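Local coordinates for protein superoxide dismutase (Anaplasma phagocytophilum, PDB 3JS4) that probably converts superoxide radicals into molecular oxygen and hydrogen peroxide by alternately reducing and oxidising an active-site iron ion, at residues Phe134-Gly147 against Arg200-Trp214. Sequence-based numbering, arbitrary orientation.
Sequences FNNAFTTSGLGQFG and RKKYIDVFLEHLLNW
Arg200, at the start of helix 200-211, reaches the C-terminal end of helix 134-144 and the residues that follow it, giving its guanidinium to three backbone carbonyls. Arg200 NH1 donates twice, to Gly142 O (2.9 Å) and more straightly to Gln145 O at 2.8 Å (N-H...O 165°), both oxygens approaching the guanidinium edge-on. Arg200 NH2 donates to Gly147 O at 3.1 Å, somewhat tilted from that plane, while NE hydrogen-bonds Tyr192 OH. The aliphatic chain runs extended from the backbone and bends at chi3 (-69°), which turns the guanidinium toward these oxygens. Because Gly142 has no side chain, Ile204 CD1 can come to 3.8 Å from Gly142 CA.

Farther along the antiparallel pair, Leu208 is a knob among Phe134, Asn135, Phe138 and Thr139, with CD2 3.7 Å from Phe138 CD1. The Phe138 and Phe207 planes differ by only 4°, but the displaced rings hardly overlap; Phe134 meets Trp214 obliquely, with Trp214 NE1 held by Gly114 O. Asn135 O accepts Thr139 OG1 and Thr139 N from opposite faces. Thr139 OG1 also accepts from a water that donates to Asp205 OD1 at 2.6 Å; Asp205 in turn forms a salt bridge with Lys201.

Within the C-terminal domain of this iron superoxide dismutase, apolar side chains thus join the helices centrally and toward Trp214, a water links Thr139 to Asp205, and Arg200 satisfies three carbonyls, tying the residues leading to strand 149-156 to helix 200-211.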
ATOM      1  N   PHE A 134      -6.416  -3.700 -17.025  1.00 12.47           N
ATOM      2  CA  PHE A 134      -5.856  -3.462 -15.716  1.00 12.27           C
ATOM      3  C   PHE A 134      -6.073  -2.004 -15.250  1.00 12.44           C
ATOM      4  O   PHE A 134      -6.586  -1.776 -14.138  1.00 12.01           O
ATOM      5  CB  PHE A 134      -4.363  -3.844 -15.645  1.00 12.21           C
ATOM      6  CG  PHE A 134      -3.661  -3.263 -14.450  1.00 12.46           C
ATOM      7  CD1 PHE A 134      -3.918  -3.756 -13.167  1.00 12.86           C
ATOM      8  CD2 PHE A 134      -2.772  -2.205 -14.596  1.00 11.86           C
ATOM      9  CE1 PHE A 134      -3.296  -3.200 -12.049  1.00 13.16           C
ATOM     10  CE2 PHE A 134      -2.151  -1.646 -13.487  1.00 11.55           C
ATOM     11  CZ  PHE A 134      -2.395  -2.148 -12.218  1.00 12.84           C
ATOM     12  N   ASN A 135      -5.706  -1.032 -16.089  1.00 11.96           N
ATOM     13  CA  ASN A 135      -5.876   0.385 -15.724  1.00 12.63           C
ATOM     14  C   ASN A 135      -7.326   0.660 -15.327  1.00 12.19           C
ATOM     15  O   ASN A 135      -7.584   1.342 -14.340  1.00 10.69           O
ATOM     16  CB  ASN A 135      -5.478   1.325 -16.859  1.00 12.56           C
ATOM     17  CG  ASN A 135      -3.980   1.337 -17.124  1.00 15.27           C
ATOM     18  OD1 ASN A 135      -3.162   0.953 -16.269  1.00 17.33           O
ATOM     19  ND2 ASN A 135      -3.608   1.785 -18.322  1.00 16.81           N
ATOM     20  N   ASN A 136      -8.268   0.106 -16.097  1.00 12.36           N
ATOM     21  CA  ASN A 136      -9.690   0.302 -15.802  1.00 12.73           C
ATOM     22  C   ASN A 136     -10.126  -0.292 -14.480  1.00 12.18           C
ATOM     23  O   ASN A 136     -10.899   0.335 -13.765  1.00 12.12           O
ATOM     24  CB  ASN A 136     -10.583  -0.180 -16.949  1.00 13.33           C
ATOM     25  CG  ASN A 136     -10.442   0.695 -18.200  1.00 16.43           C
ATOM     26  OD1 ASN A 136      -9.916   1.818 -18.136  1.00 20.37           O
ATOM     27  ND2 ASN A 136     -10.885   0.182 -19.339  1.00 18.24           N
ATOM     28  N   ALA A 137      -9.614  -1.478 -14.145  1.00 11.63           N
ATOM     29  CA  ALA A 137      -9.995  -2.158 -12.906  1.00 11.36           C
ATOM     30  C   ALA A 137      -9.405  -1.404 -11.715  1.00 11.61           C
ATOM     31  O   ALA A 137     -10.083  -1.183 -10.715  1.00 11.61           O
ATOM     32  CB  ALA A 137      -9.512  -3.601 -12.914  1.00 11.76           C
ATOM     33  N   PHE A 138      -8.143  -1.007 -11.846  1.00 11.01           N
ATOM     34  CA  PHE A 138      -7.456  -0.282 -10.802  1.00 11.32           C
ATOM     35  C   PHE A 138      -8.141   1.059 -10.545  1.00 11.08           C
ATOM     36  O   PHE A 138      -8.329   1.436  -9.388  1.00 11.31           O
ATOM     37  CB  PHE A 138      -5.980  -0.090 -11.174  1.00 11.30           C
ATOM     38  CG  PHE A 138      -5.077   0.154  -9.993  1.00 11.26           C
ATOM     39  CD1 PHE A 138      -4.764   1.442  -9.599  1.00 10.05           C
ATOM     40  CD2 PHE A 138      -4.541  -0.917  -9.275  1.00 10.18           C
ATOM     41  CE1 PHE A 138      -3.910   1.670  -8.502  1.00 11.19           C
ATOM     42  CE2 PHE A 138      -3.691  -0.695  -8.183  1.00 11.25           C
ATOM     43  CZ  PHE A 138      -3.380   0.613  -7.795  1.00  9.41           C
ATOM     44  N   THR A 139      -8.539   1.759 -11.614  1.00 10.68           N
ATOM     45  CA  THR A 139      -9.167   3.083 -11.482  1.00 10.66           C
ATOM     46  C   THR A 139     -10.562   2.962 -10.854  1.00 10.78           C
ATOM     47  O   THR A 139     -10.909   3.711  -9.940  1.00 10.46           O
ATOM     48  CB  THR A 139      -9.237   3.832 -12.850  1.00 10.68           C
ATOM     49  OG1 THR A 139      -7.913   3.970 -13.395  1.00 10.18           O
ATOM     50  CG2 THR A 139      -9.864   5.220 -12.696  1.00 10.70           C
ATOM     51  N   THR A 140     -11.333   1.978 -11.325  1.00 10.58           N
ATOM     52  CA  THR A 140     -12.680   1.707 -10.823  1.00 10.15           C
ATOM     53  C   THR A 140     -12.631   1.392  -9.337  1.00 10.02           C
ATOM     54  O   THR A 140     -13.501   1.813  -8.557  1.00  9.01           O
ATOM     55  CB  THR A 140     -13.298   0.518 -11.607  1.00 10.40           C
ATOM     56  OG1 THR A 140     -13.450   0.902 -12.978  1.00 12.80           O
ATOM     57  CG2 THR A 140     -14.667   0.089 -11.054  1.00 10.59           C
ATOM     58  N   SER A 141     -11.623   0.609  -8.957  1.00  9.45           N
ATOM     59  CA  SER A 141     -11.489   0.179  -7.575  1.00 10.56           C
ATOM     60  C   SER A 141     -11.172   1.388  -6.680  1.00 10.15           C
ATOM     61  O   SER A 141     -11.730   1.532  -5.593  1.00 10.45           O
ATOM     62  CB  SER A 141     -10.434  -0.911  -7.451  1.00 10.03           C
ATOM     63  OG  SER A 141     -10.188  -1.232  -6.092  1.00 12.56           O
ATOM     64  N   GLY A 142     -10.320   2.279  -7.164  1.00 10.03           N
ATOM     65  CA  GLY A 142      -9.964   3.447  -6.368  1.00 10.14           C
ATOM     66  C   GLY A 142     -11.119   4.409  -6.165  1.00 10.41           C
ATOM     67  O   GLY A 142     -11.282   4.954  -5.084  1.00 10.73           O
ATOM     68  N   LEU A 143     -11.919   4.623  -7.206  1.00 10.32           N
ATOM     69  CA  LEU A 143     -13.043   5.569  -7.131  1.00 10.26           C
ATOM     70  C   LEU A 143     -14.215   4.924  -6.377  1.00 10.59           C
ATOM     71  O   LEU A 143     -15.118   5.624  -5.889  1.00 10.80           O
ATOM     72  CB  LEU A 143     -13.460   6.039  -8.539  1.00 10.21           C
ATOM     73  CG  LEU A 143     -12.384   6.733  -9.382  1.00 10.75           C
ATOM     74  CD1 LEU A 143     -12.806   6.976 -10.844  1.00 11.39           C
ATOM     75  CD2 LEU A 143     -11.963   8.043  -8.715  1.00 11.20           C
ATOM     76  N   GLY A 144     -14.171   3.593  -6.277  1.00  9.69           N
ATOM     77  CA  GLY A 144     -15.212   2.798  -5.640  1.00  9.50           C
ATOM     78  C   GLY A 144     -15.072   2.642  -4.130  1.00  8.97           C
ATOM     79  O   GLY A 144     -16.033   2.289  -3.465  1.00  7.72           O
ATOM     80  N   GLN A 145     -13.874   2.902  -3.590  1.00  8.81           N
ATOM     81  CA  GLN A 145     -13.644   2.817  -2.145  1.00  8.08           C
ATOM     82  C   GLN A 145     -14.110   4.098  -1.447  1.00  8.08           C
ATOM     83  O   GLN A 145     -13.414   5.138  -1.461  1.00  7.76           O
ATOM     84  CB  GLN A 145     -12.159   2.562  -1.828  1.00  8.69           C
ATOM     85  CG  GLN A 145     -11.891   2.312  -0.320  1.00  8.18           C
ATOM     86  CD  GLN A 145     -12.788   1.211   0.267  1.00  8.45           C
ATOM     87  OE1 GLN A 145     -12.789   0.065  -0.204  1.00  8.65           O
ATOM     88  NE2 GLN A 145     -13.551   1.556   1.292  1.00  5.94           N
ATOM     89  N   PHE A 146     -15.265   4.010  -0.806  1.00  7.47           N
ATOM     90  CA  PHE A 146     -15.902   5.184  -0.227  1.00  7.65           C
ATOM     91  C   PHE A 146     -15.256   5.485   1.128  1.00  7.36           C
ATOM     92  O   PHE A 146     -15.047   4.573   1.944  1.00  7.36           O
ATOM     93  CB  PHE A 146     -17.410   4.909  -0.136  1.00  7.07           C
ATOM     94  CG  PHE A 146     -18.230   6.026   0.479  1.00  7.78           C
ATOM     95  CD1 PHE A 146     -18.342   7.270  -0.146  1.00  6.78           C
ATOM     96  CD2 PHE A 146     -18.952   5.800   1.656  1.00  7.28           C
ATOM     97  CE1 PHE A 146     -19.129   8.292   0.416  1.00  7.62           C
ATOM     98  CE2 PHE A 146     -19.744   6.813   2.224  1.00  8.40           C
ATOM     99  CZ  PHE A 146     -19.828   8.064   1.603  1.00  6.82           C
ATOM    100  N   GLY A 147     -14.932   6.753   1.371  1.00  6.19           N
ATOM    101  CA  GLY A 147     -14.180   7.105   2.583  1.00  5.97           C
ATOM    102  C   GLY A 147     -12.699   6.791   2.434  1.00  6.04           C
ATOM    103  O   GLY A 147     -12.153   6.828   1.320  1.00  5.58           O
ATOM    104  N   ARG A 200      -9.883  12.796  -6.900  1.00  9.31           N
ATOM    105  CA  ARG A 200      -9.201  11.527  -6.682  1.00  9.81           C
ATOM    106  C   ARG A 200      -8.823  10.868  -8.014  1.00 10.27           C
ATOM    107  O   ARG A 200      -7.738  10.296  -8.139  1.00  9.73           O
ATOM    108  CB  ARG A 200     -10.032  10.569  -5.815  1.00 10.10           C
ATOM    109  CG  ARG A 200      -9.301   9.271  -5.489  1.00  9.98           C
ATOM    110  CD  ARG A 200     -10.161   8.265  -4.749  1.00 10.28           C
ATOM    111  NE  ARG A 200     -10.470   8.692  -3.384  1.00 10.61           N
ATOM    112  CZ  ARG A 200     -11.169   7.960  -2.525  1.00 10.32           C
ATOM    113  NH1 ARG A 200     -11.602   6.760  -2.896  1.00  9.75           N
ATOM    114  NH2 ARG A 200     -11.410   8.412  -1.294  1.00  7.53           N
ATOM    115  N   LYS A 201      -9.697  10.973  -9.011  1.00 10.46           N
ATOM    116  CA  LYS A 201      -9.387  10.404 -10.326  1.00 11.00           C
ATOM    117  C   LYS A 201      -8.102  10.971 -10.916  1.00 10.73           C
ATOM    118  O   LYS A 201      -7.332  10.221 -11.494  1.00 10.37           O
ATOM    119  CB  LYS A 201     -10.527  10.571 -11.335  1.00 11.95           C
ATOM    120  CG  LYS A 201     -10.302   9.700 -12.589  1.00 13.72           C
ATOM    121  CD  LYS A 201     -11.417   9.801 -13.594  1.00 18.44           C
ATOM    122  CE  LYS A 201     -11.219   8.782 -14.740  1.00 18.81           C
ATOM    123  NZ  LYS A 201      -9.919   9.021 -15.473  1.00 19.93           N
ATOM    124  N   LYS A 202      -7.883  12.282 -10.785  1.00  9.80           N
ATOM    125  CA  LYS A 202      -6.647  12.875 -11.300  1.00 10.14           C
ATOM    126  C   LYS A 202      -5.429  12.230 -10.665  1.00  8.57           C
ATOM    127  O   LYS A 202      -4.489  11.885 -11.355  1.00  7.37           O
ATOM    128  CB  LYS A 202      -6.601  14.400 -11.115  1.00 10.58           C
ATOM    129  CG  LYS A 202      -6.347  15.085 -12.415  1.00 15.36           C
ATOM    130  CD  LYS A 202      -6.055  16.575 -12.266  1.00 21.71           C
ATOM    131  CE  LYS A 202      -5.223  17.055 -13.448  1.00 25.18           C
ATOM    132  NZ  LYS A 202      -4.949  18.528 -13.394  1.00 27.74           N
ATOM    133  N   TYR A 203      -5.473  12.047  -9.346  1.00  7.46           N
ATOM    134  CA  TYR A 203      -4.400  11.355  -8.612  1.00  7.39           C
ATOM    135  C   TYR A 203      -4.244   9.887  -9.033  1.00  7.10           C
ATOM    136  O   TYR A 203      -3.124   9.394  -9.154  1.00  6.90           O
ATOM    137  CB  TYR A 203      -4.658  11.437  -7.096  1.00  7.42           C
ATOM    138  CG  TYR A 203      -3.961  10.396  -6.232  1.00  6.99           C
ATOM    139  CD1 TYR A 203      -2.592  10.475  -5.965  1.00  9.14           C
ATOM    140  CD2 TYR A 203      -4.688   9.397  -5.606  1.00  8.15           C
ATOM    141  CE1 TYR A 203      -1.959   9.531  -5.141  1.00  9.66           C
ATOM    142  CE2 TYR A 203      -4.074   8.455  -4.794  1.00 10.28           C
ATOM    143  CZ  TYR A 203      -2.711   8.535  -4.548  1.00 10.64           C
ATOM    144  OH  TYR A 203      -2.094   7.603  -3.723  1.00 12.12           O
ATOM    145  N   ILE A 204      -5.355   9.184  -9.238  1.00  7.00           N
ATOM    146  CA  ILE A 204      -5.277   7.782  -9.699  1.00  7.83           C
ATOM    147  C   ILE A 204      -4.641   7.705 -11.106  1.00  7.80           C
ATOM    148  O   ILE A 204      -3.814   6.824 -11.380  1.00  7.73           O
ATOM    149  CB  ILE A 204      -6.657   7.061  -9.676  1.00  7.58           C
ATOM    150  CG1 ILE A 204      -7.202   7.005  -8.243  1.00  8.69           C
ATOM    151  CG2 ILE A 204      -6.519   5.617 -10.210  1.00  7.39           C
ATOM    152  CD1 ILE A 204      -8.648   6.556  -8.146  1.00  6.12           C
ATOM    153  N   ASP A 205      -5.026   8.640 -11.978  1.00  8.59           N
ATOM    154  CA  ASP A 205      -4.463   8.730 -13.320  1.00  9.09           C
ATOM    155  C   ASP A 205      -2.966   8.914 -13.268  1.00  8.76           C
ATOM    156  O   ASP A 205      -2.232   8.209 -13.960  1.00  8.50           O
ATOM    157  CB  ASP A 205      -5.085   9.869 -14.121  1.00  9.28           C
ATOM    158  CG  ASP A 205      -6.538   9.619 -14.481  1.00 13.03           C
ATOM    159  OD1 ASP A 205      -7.043   8.489 -14.294  1.00 16.09           O
ATOM    160  OD2 ASP A 205      -7.176  10.578 -14.970  1.00 17.34           O
ATOM    161  N   VAL A 206      -2.523   9.853 -12.434  1.00  8.48           N
ATOM    162  CA  VAL A 206      -1.117  10.134 -12.266  1.00  9.02           C
ATOM    163  C   VAL A 206      -0.361   8.924 -11.685  1.00  8.48           C
ATOM    164  O   VAL A 206       0.755   8.603 -12.122  1.00  7.69           O
ATOM    165  CB  VAL A 206      -0.926  11.385 -11.402  1.00  8.95           C
ATOM    166  CG1 VAL A 206       0.490  11.469 -10.907  1.00 10.83           C
ATOM    167  CG2 VAL A 206      -1.284  12.628 -12.204  1.00 11.50           C
ATOM    168  N   PHE A 207      -0.975   8.249 -10.707  1.00  8.13           N
ATOM    169  CA  PHE A 207      -0.364   7.044 -10.136  1.00  7.55           C
ATOM    170  C   PHE A 207      -0.039   5.977 -11.211  1.00  7.44           C
ATOM    171  O   PHE A 207       1.082   5.432 -11.280  1.00  7.41           O
ATOM    172  CB  PHE A 207      -1.285   6.449  -9.058  1.00  7.92           C
ATOM    173  CG  PHE A 207      -0.687   5.256  -8.329  1.00  9.31           C
ATOM    174  CD1 PHE A 207       0.102   5.444  -7.193  1.00  8.85           C
ATOM    175  CD2 PHE A 207      -0.921   3.960  -8.776  1.00  8.77           C
ATOM    176  CE1 PHE A 207       0.660   4.349  -6.481  1.00  8.22           C
ATOM    177  CE2 PHE A 207      -0.357   2.845  -8.089  1.00  9.90           C
ATOM    178  CZ  PHE A 207       0.426   3.045  -6.938  1.00  9.85           C
ATOM    179  N   LEU A 208      -1.020   5.673 -12.041  1.00  7.58           N
ATOM    180  CA  LEU A 208      -0.851   4.655 -13.078  1.00  7.93           C
ATOM    181  C   LEU A 208       0.088   5.139 -14.172  1.00  8.56           C
ATOM    182  O   LEU A 208       0.811   4.338 -14.783  1.00  8.21           O
ATOM    183  CB  LEU A 208      -2.217   4.304 -13.687  1.00  8.09           C
ATOM    184  CG  LEU A 208      -3.159   3.489 -12.778  1.00  8.61           C
ATOM    185  CD1 LEU A 208      -4.586   3.513 -13.340  1.00  6.47           C
ATOM    186  CD2 LEU A 208      -2.657   2.037 -12.603  1.00  7.19           C
ATOM    187  N   GLU A 209       0.058   6.446 -14.444  1.00  8.78           N
ATOM    188  CA  GLU A 209       0.797   7.002 -15.584  1.00  9.75           C
ATOM    189  C   GLU A 209       2.286   7.187 -15.308  1.00  9.29           C
ATOM    190  O   GLU A 209       3.104   7.011 -16.221  1.00  8.68           O
ATOM    191  CB  GLU A 209       0.175   8.332 -16.051  1.00  9.69           C
ATOM    192  CG  GLU A 209      -1.010   8.120 -17.009  1.00 15.05           C
ATOM    193  CD  GLU A 209      -1.910   9.336 -17.158  1.00 21.38           C
ATOM    194  OE1 GLU A 209      -1.444  10.471 -16.924  1.00 25.67           O
ATOM    195  OE2 GLU A 209      -3.095   9.162 -17.513  1.00 25.08           O
ATOM    196  N   HIS A 210       2.619   7.547 -14.062  1.00  8.24           N
ATOM    197  CA  HIS A 210       3.974   7.988 -13.719  1.00  8.68           C
ATOM    198  C   HIS A 210       4.571   7.477 -12.410  1.00  8.13           C
ATOM    199  O   HIS A 210       5.748   7.711 -12.169  1.00  8.22           O
ATOM    200  CB  HIS A 210       4.067   9.524 -13.770  1.00  8.89           C
ATOM    201  CG  HIS A 210       3.888  10.081 -15.149  1.00 10.36           C
ATOM    202  ND1 HIS A 210       4.827   9.909 -16.144  1.00 12.24           N
ATOM    203  CD2 HIS A 210       2.862  10.765 -15.715  1.00 12.18           C
ATOM    204  CE1 HIS A 210       4.393  10.470 -17.261  1.00 10.58           C
ATOM    205  NE2 HIS A 210       3.215  11.010 -17.025  1.00 11.97           N
ATOM    206  N   LEU A 211       3.785   6.769 -11.588  1.00  7.74           N
ATOM    207  CA  LEU A 211       4.266   6.348 -10.257  1.00  8.30           C
ATOM    208  C   LEU A 211       4.427   4.843 -10.020  1.00  7.66           C
ATOM    209  O   LEU A 211       5.440   4.434  -9.452  1.00  6.93           O
ATOM    210  CB  LEU A 211       3.403   6.948  -9.149  1.00  8.72           C
ATOM    211  CG  LEU A 211       3.462   8.483  -9.007  1.00  8.85           C
ATOM    212  CD1 LEU A 211       2.345   8.919  -8.054  1.00 10.32           C
ATOM    213  CD2 LEU A 211       4.809   8.960  -8.494  1.00  9.98           C
ATOM    214  N   LEU A 212       3.446   4.030 -10.436  1.00  7.50           N
ATOM    215  CA  LEU A 212       3.434   2.596 -10.094  1.00  7.45           C
ATOM    216  C   LEU A 212       4.787   1.948 -10.381  1.00  7.83           C
ATOM    217  O   LEU A 212       5.315   2.081 -11.480  1.00  7.17           O
ATOM    218  CB  LEU A 212       2.346   1.828 -10.866  1.00  6.67           C
ATOM    219  CG  LEU A 212       2.173   0.314 -10.719  1.00  8.96           C
ATOM    220  CD1 LEU A 212       1.964  -0.172  -9.245  1.00  7.85           C
ATOM    221  CD2 LEU A 212       0.982  -0.120 -11.590  1.00  8.18           C
ATOM    222  N   ASN A 213       5.312   1.216  -9.404  1.00  7.49           N
ATOM    223  CA  ASN A 213       6.609   0.590  -9.540  1.00  8.42           C
ATOM    224  C   ASN A 213       6.454  -0.877  -9.927  1.00  8.99           C
ATOM    225  O   ASN A 213       6.226  -1.752  -9.070  1.00  7.74           O
ATOM    226  CB  ASN A 213       7.375   0.720  -8.224  1.00  8.45           C
ATOM    227  CG  ASN A 213       8.822   0.259  -8.325  1.00 10.44           C
ATOM    228  OD1 ASN A 213       9.258  -0.343  -9.328  1.00  9.09           O
ATOM    229  ND2 ASN A 213       9.588   0.554  -7.278  1.00  9.95           N
ATOM    230  N   TRP A 214       6.579  -1.139 -11.225  1.00  9.82           N
ATOM    231  CA  TRP A 214       6.452  -2.496 -11.730  1.00 10.93           C
ATOM    232  C   TRP A 214       7.620  -3.382 -11.291  1.00 11.45           C
ATOM    233  O   TRP A 214       7.460  -4.589 -11.204  1.00 11.43           O
ATOM    234  CB  TRP A 214       6.349  -2.502 -13.251  1.00 10.95           C
ATOM    235  CG  TRP A 214       5.056  -2.030 -13.829  1.00 10.02           C
ATOM    236  CD1 TRP A 214       4.872  -0.927 -14.623  1.00 11.16           C
ATOM    237  CD2 TRP A 214       3.767  -2.653 -13.706  1.00  9.76           C
ATOM    238  NE1 TRP A 214       3.549  -0.824 -15.000  1.00  9.69           N
ATOM    239  CE2 TRP A 214       2.847  -1.861 -14.443  1.00  8.85           C
ATOM    240  CE3 TRP A 214       3.296  -3.791 -13.031  1.00  8.02           C
ATOM    241  CZ2 TRP A 214       1.484  -2.170 -14.524  1.00  8.64           C
ATOM    242  CZ3 TRP A 214       1.932  -4.104 -13.111  1.00  8.80           C
ATOM    243  CH2 TRP A 214       1.048  -3.307 -13.863  1.00  9.12           C
TER
HETATM  244  O   HOH W   1      -6.696   5.979 -14.835  1.00 21.21           O